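PDB 5OWU: importin subunit beta-1 from Saccharomyces cerevisiae, which carries proteins into the nucleus together with importin alpha, the adaptor that recognises the classical nuclear localization signal of the cargo. Local coordinates for residues V326-E338 against W345-L357. Residues are numbered along the deposited sequence; the frame is centred on the assembly and turned at random.
Sequences VPNLLNLLTRQNE and WNVSMSAGACLQL
Leu329 reaches across to helix 347-357 with both methyls over Cys354: CD1 lies 3.8 Å from Cys354 SG, and CD2 rests against Cys354 CB. The thiol meets them because it extends anti to the backbone N (chi1 -173°). Trimming Leu329 to an alanine would probably open a gap above Cys354 and strip its sulfur of this apolar cover. One turn earlier in that helix, the small Ala351 lets the backbones close in, its CB 3.7 Å from Leu332 CB. Leu333 starts out away from the partner helix yet bends back, placing CD2 3.6 Å from Ser348 O, beside the backbone at Gly352. Leu355 spreads its two methyls, CD1 to Val326 CG1 and CD2 to Leu330 CD2. Near the turn, Val347 CG1 packs on the aliphatic part of Arg335, whose guanidinium has Leu332 CD2 3.6 Å above its centre and is held by Asp280 and Ser277. Helix 280-306 flanks Leu332, Val347 and Cys354, while helices 367-377 and 383-395 cover Leu330. The axes of segments 326-332 and 347-357 approach to 8.6 Å, their N-to-C directions 141° apart; their parent helices, 317-332 and 347-362, form the antiparallel hairpin of HEAT 8, and its neighbours continue the superhelical solenoid of importin beta.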
loop_
_atom_site.group_PDB
_atom_site.type_symbol
_atom_site.label_atom_id
_atom_site.label_comp_id
_atom_site.label_asym_id
_atom_site.label_seq_id
_atom_site.Cartn_x
_atom_site.Cartn_y
_atom_site.Cartn_z
ATOM N N VAL A 326 23.226 -17.410 -2.168
ATOM C CA VAL A 326 22.638 -17.613 -0.838
ATOM C C VAL A 326 23.691 -17.672 0.259
ATOM O O VAL A 326 23.450 -17.127 1.351
ATOM C CB VAL A 326 21.708 -18.833 -0.856
ATOM C CG1 VAL A 326 21.252 -19.214 0.558
ATOM C CG2 VAL A 326 20.505 -18.523 -1.720
ATOM N N PRO A 327 24.849 -18.310 0.072
ATOM C CA PRO A 327 25.859 -18.285 1.147
ATOM C C PRO A 327 26.273 -16.879 1.556
ATOM O O PRO A 327 26.496 -16.614 2.749
ATOM C CB PRO A 327 27.024 -19.078 0.541
ATOM C CG PRO A 327 26.370 -20.007 -0.439
ATOM C CD PRO A 327 25.214 -19.243 -1.012
ATOM N N ASN A 328 26.355 -15.954 0.600
ATOM C CA ASN A 328 26.708 -14.577 0.937
ATOM C C ASN A 328 25.599 -13.881 1.731
ATOM O O ASN A 328 25.883 -13.149 2.694
ATOM C CB ASN A 328 27.040 -13.815 -0.344
ATOM C CG ASN A 328 28.265 -14.379 -1.053
ATOM O OD1 ASN A 328 29.112 -15.030 -0.434
ATOM N ND2 ASN A 328 28.363 -14.134 -2.353
ATOM N N LEU A 329 24.331 -14.090 1.352
ATOM C CA LEU A 329 23.217 -13.565 2.148
ATOM C C LEU A 329 23.293 -14.069 3.584
ATOM O O LEU A 329 23.262 -13.286 4.557
ATOM C CB LEU A 329 21.880 -13.986 1.531
ATOM C CG LEU A 329 21.350 -13.330 0.264
ATOM C CD1 LEU A 329 20.064 -14.037 -0.163
ATOM C CD2 LEU A 329 21.093 -11.851 0.489
ATOM N N LEU A 330 23.381 -15.393 3.728
ATOM C CA LEU A 330 23.478 -15.997 5.050
ATOM C C LEU A 330 24.585 -15.332 5.855
ATOM O O LEU A 330 24.389 -14.967 7.021
ATOM C CB LEU A 330 23.712 -17.503 4.912
ATOM C CG LEU A 330 22.508 -18.245 4.324
ATOM C CD1 LEU A 330 22.876 -19.661 3.889
ATOM C CD2 LEU A 330 21.364 -18.285 5.331
ATOM N N ASN A 331 25.749 -15.131 5.232
ATOM C CA ASN A 331 26.835 -14.450 5.929
ATOM C C ASN A 331 26.429 -13.045 6.362
ATOM O O ASN A 331 26.875 -12.565 7.410
ATOM C CB ASN A 331 28.080 -14.389 5.045
ATOM C CG ASN A 331 29.216 -13.622 5.698
ATOM O OD1 ASN A 331 29.810 -14.087 6.673
ATOM N ND2 ASN A 331 29.518 -12.439 5.170
ATOM N N LEU A 332 25.596 -12.363 5.572
ATOM C CA LEU A 332 25.166 -11.029 5.966
ATOM C C LEU A 332 24.263 -11.059 7.187
ATOM O O LEU A 332 24.133 -10.038 7.871
ATOM C CB LEU A 332 24.445 -10.332 4.813
ATOM C CG LEU A 332 25.297 -9.966 3.598
ATOM C CD1 LEU A 332 24.411 -9.403 2.489
ATOM C CD2 LEU A 332 26.393 -8.971 3.972
ATOM N N LEU A 333 23.636 -12.199 7.481
ATOM C CA LEU A 333 22.759 -12.252 8.651
ATOM C C LEU A 333 23.481 -11.985 9.971
ATOM O O LEU A 333 22.820 -11.635 10.959
ATOM C CB LEU A 333 22.059 -13.612 8.730
ATOM C CG LEU A 333 21.110 -13.940 7.575
ATOM C CD1 LEU A 333 20.533 -15.330 7.755
ATOM C CD2 LEU A 333 19.994 -12.906 7.480
ATOM N N THR A 334 24.807 -12.138 10.032
ATOM C CA THR A 334 25.534 -11.955 11.286
ATOM C C THR A 334 25.992 -10.516 11.501
ATOM O O THR A 334 26.854 -10.271 12.352
ATOM C CB THR A 334 26.744 -12.889 11.354
ATOM O OG1 THR A 334 27.632 -12.611 10.264
ATOM C CG2 THR A 334 26.299 -14.338 11.309
ATOM N N ARG A 335 25.433 -9.563 10.761
ATOM C CA ARG A 335 25.747 -8.151 10.936
ATOM C C ARG A 335 24.601 -7.410 11.625
ATOM O O ARG A 335 24.258 -6.286 11.259
ATOM C CB ARG A 335 26.082 -7.510 9.591
ATOM C CG ARG A 335 27.256 -8.156 8.885
ATOM C CD ARG A 335 27.629 -7.390 7.625
ATOM N NE ARG A 335 28.612 -8.097 6.803
ATOM C CZ ARG A 335 29.191 -7.581 5.723
ATOM N NH1 ARG A 335 28.893 -6.349 5.323
ATOM N NH2 ARG A 335 30.063 -8.297 5.033
ATOM N N GLN A 336 24.000 -8.031 12.639
ATOM C CA GLN A 336 22.993 -7.349 13.437
ATOM C C GLN A 336 23.643 -6.233 14.263
ATOM O O GLN A 336 24.863 -6.058 14.278
ATOM C CB GLN A 336 22.277 -8.328 14.367
ATOM C CG GLN A 336 21.943 -9.695 13.762
ATOM C CD GLN A 336 23.028 -10.729 14.014
ATOM O OE1 GLN A 336 24.217 -10.414 13.984
ATOM N NE2 GLN A 336 22.623 -11.971 14.263
ATOM N N ASN A 337 22.808 -5.482 14.975
ATOM C CA ASN A 337 23.277 -4.411 15.851
ATOM C C ASN A 337 23.489 -4.940 17.266
ATOM O O ASN A 337 22.635 -5.660 17.796
ATOM C CB ASN A 337 22.264 -3.265 15.859
ATOM C CG ASN A 337 21.735 -2.952 14.475
ATOM O OD1 ASN A 337 22.479 -2.986 13.492
ATOM N ND2 ASN A 337 20.442 -2.662 14.385
ATOM N N GLU A 338 24.623 -4.579 17.880
ATOM C CA GLU A 338 24.923 -4.975 19.260
ATOM C C GLU A 338 24.142 -4.102 20.244
ATOM O O GLU A 338 24.706 -3.356 21.044
ATOM C CB GLU A 338 26.420 -4.899 19.544
ATOM C CG GLU A 338 27.220 -6.094 19.017
ATOM C CD GLU A 338 27.703 -7.069 20.090
ATOM O OE1 GLU A 338 27.166 -7.052 21.218
ATOM O OE2 GLU A 338 28.619 -7.867 19.788
ATOM N N TRP A 345 16.847 -0.335 10.994
ATOM C CA TRP A 345 17.071 -1.233 9.869
ATOM C C TRP A 345 18.552 -1.293 9.504
ATOM O O TRP A 345 19.302 -0.331 9.688
ATOM C CB TRP A 345 16.243 -0.776 8.667
ATOM C CG TRP A 345 16.200 -1.765 7.556
ATOM C CD1 TRP A 345 17.010 -1.798 6.457
ATOM C CD2 TRP A 345 15.298 -2.871 7.425
ATOM N NE1 TRP A 345 16.667 -2.856 5.649
ATOM C CE2 TRP A 345 15.620 -3.532 6.220
ATOM C CE3 TRP A 345 14.250 -3.368 8.208
ATOM C CZ2 TRP A 345 14.931 -4.662 5.780
ATOM C CZ3 TRP A 345 13.570 -4.492 7.770
ATOM C CH2 TRP A 345 13.916 -5.128 6.567
ATOM N N ASN A 346 18.971 -2.446 8.985
ATOM C CA ASN A 346 20.358 -2.644 8.584
ATOM C C ASN A 346 20.417 -3.705 7.486
ATOM O O ASN A 346 19.390 -4.226 7.037
ATOM C CB ASN A 346 21.219 -3.041 9.786
ATOM C CG ASN A 346 21.099 -4.505 10.124
ATOM O OD1 ASN A 346 22.098 -5.230 10.164
ATOM N ND2 ASN A 346 19.872 -4.959 10.349
ATOM N N VAL A 347 21.644 -4.033 7.063
ATOM C CA VAL A 347 21.831 -5.004 5.987
ATOM C C VAL A 347 21.370 -6.392 6.408
ATOM O O VAL A 347 20.936 -7.190 5.570
ATOM C CB VAL A 347 23.306 -5.019 5.532
ATOM C CG1 VAL A 347 24.221 -5.441 6.674
ATOM C CG2 VAL A 347 23.490 -5.934 4.331
ATOM N N SER A 348 21.465 -6.720 7.698
ATOM C CA SER A 348 21.070 -8.060 8.126
ATOM C C SER A 348 19.576 -8.281 7.912
ATOM O O SER A 348 19.151 -9.366 7.492
ATOM C CB SER A 348 21.451 -8.283 9.591
ATOM O OG SER A 348 20.578 -7.577 10.456
ATOM N N MET A 349 18.764 -7.249 8.168
ATOM C CA MET A 349 17.328 -7.362 7.935
ATOM C C MET A 349 17.012 -7.446 6.446
ATOM O O MET A 349 16.138 -8.223 6.035
ATOM C CB MET A 349 16.605 -6.178 8.578
ATOM C CG MET A 349 16.726 -6.155 10.104
ATOM S SD MET A 349 15.990 -4.694 10.863
ATOM C CE MET A 349 16.332 -4.995 12.595
ATOM N N SER A 350 17.711 -6.661 5.620
ATOM C CA SER A 350 17.513 -6.752 4.174
ATOM C C SER A 350 17.876 -8.138 3.660
ATOM O O SER A 350 17.198 -8.686 2.783
ATOM C CB SER A 350 18.348 -5.693 3.459
ATOM O OG SER A 350 18.077 -4.402 3.982
ATOM N N ALA A 351 18.958 -8.712 4.190
ATOM C CA ALA A 351 19.380 -10.047 3.783
ATOM C C ALA A 351 18.354 -11.094 4.195
ATOM O O ALA A 351 18.103 -12.048 3.452
ATOM C CB ALA A 351 20.744 -10.364 4.386
ATOM N N GLY A 352 17.751 -10.938 5.375
ATOM C CA GLY A 352 16.674 -11.839 5.760
ATOM C C GLY A 352 15.476 -11.756 4.828
ATOM O O GLY A 352 14.935 -12.780 4.388
ATOM N N ALA A 353 15.039 -10.535 4.513
ATOM C CA ALA A 353 13.918 -10.393 3.587
ATOM C C ALA A 353 14.257 -11.005 2.231
ATOM O O ALA A 353 13.421 -11.674 1.600
ATOM C CB ALA A 353 13.541 -8.915 3.443
ATOM N N CYS A 354 15.483 -10.779 1.763
ATOM C CA CYS A 354 15.903 -11.344 0.488
ATOM C C CYS A 354 15.867 -12.865 0.537
ATOM O O CYS A 354 15.348 -13.518 -0.374
ATOM C CB CYS A 354 17.303 -10.844 0.139
ATOM S SG CYS A 354 17.830 -11.320 -1.505
ATOM N N LEU A 355 16.404 -13.447 1.609
ATOM C CA LEU A 355 16.375 -14.895 1.767
ATOM C C LEU A 355 14.950 -15.428 1.684
ATOM O O LEU A 355 14.702 -16.466 1.051
ATOM C CB LEU A 355 17.022 -15.280 3.097
ATOM C CG LEU A 355 17.141 -16.767 3.411
ATOM C CD1 LEU A 355 17.973 -17.486 2.344
ATOM C CD2 LEU A 355 17.759 -16.943 4.796
ATOM N N GLN A 356 13.995 -14.728 2.303
ATOM C CA GLN A 356 12.610 -15.186 2.221
ATOM C C GLN A 356 12.086 -15.112 0.792
ATOM O O GLN A 356 11.329 -15.994 0.355
ATOM C CB GLN A 356 11.734 -14.376 3.171
ATOM C CG GLN A 356 12.176 -14.521 4.616
ATOM C CD GLN A 356 11.362 -13.672 5.571
ATOM O OE1 GLN A 356 10.198 -13.364 5.310
ATOM N NE2 GLN A 356 11.974 -13.288 6.691
ATOM N N LEU A 357 12.471 -14.073 0.043
ATOM C CA LEU A 357 12.087 -14.013 -1.367
ATOM C C LEU A 357 12.676 -15.181 -2.157
ATOM O O LEU A 357 12.001 -15.777 -3.010
ATOM C CB LEU A 357 12.530 -12.681 -1.975
ATOM C CG LEU A 357 11.786 -11.441 -1.470
ATOM C CD1 LEU A 357 12.446 -10.169 -1.980
ATOM C CD2 LEU A 357 10.328 -11.482 -1.891
#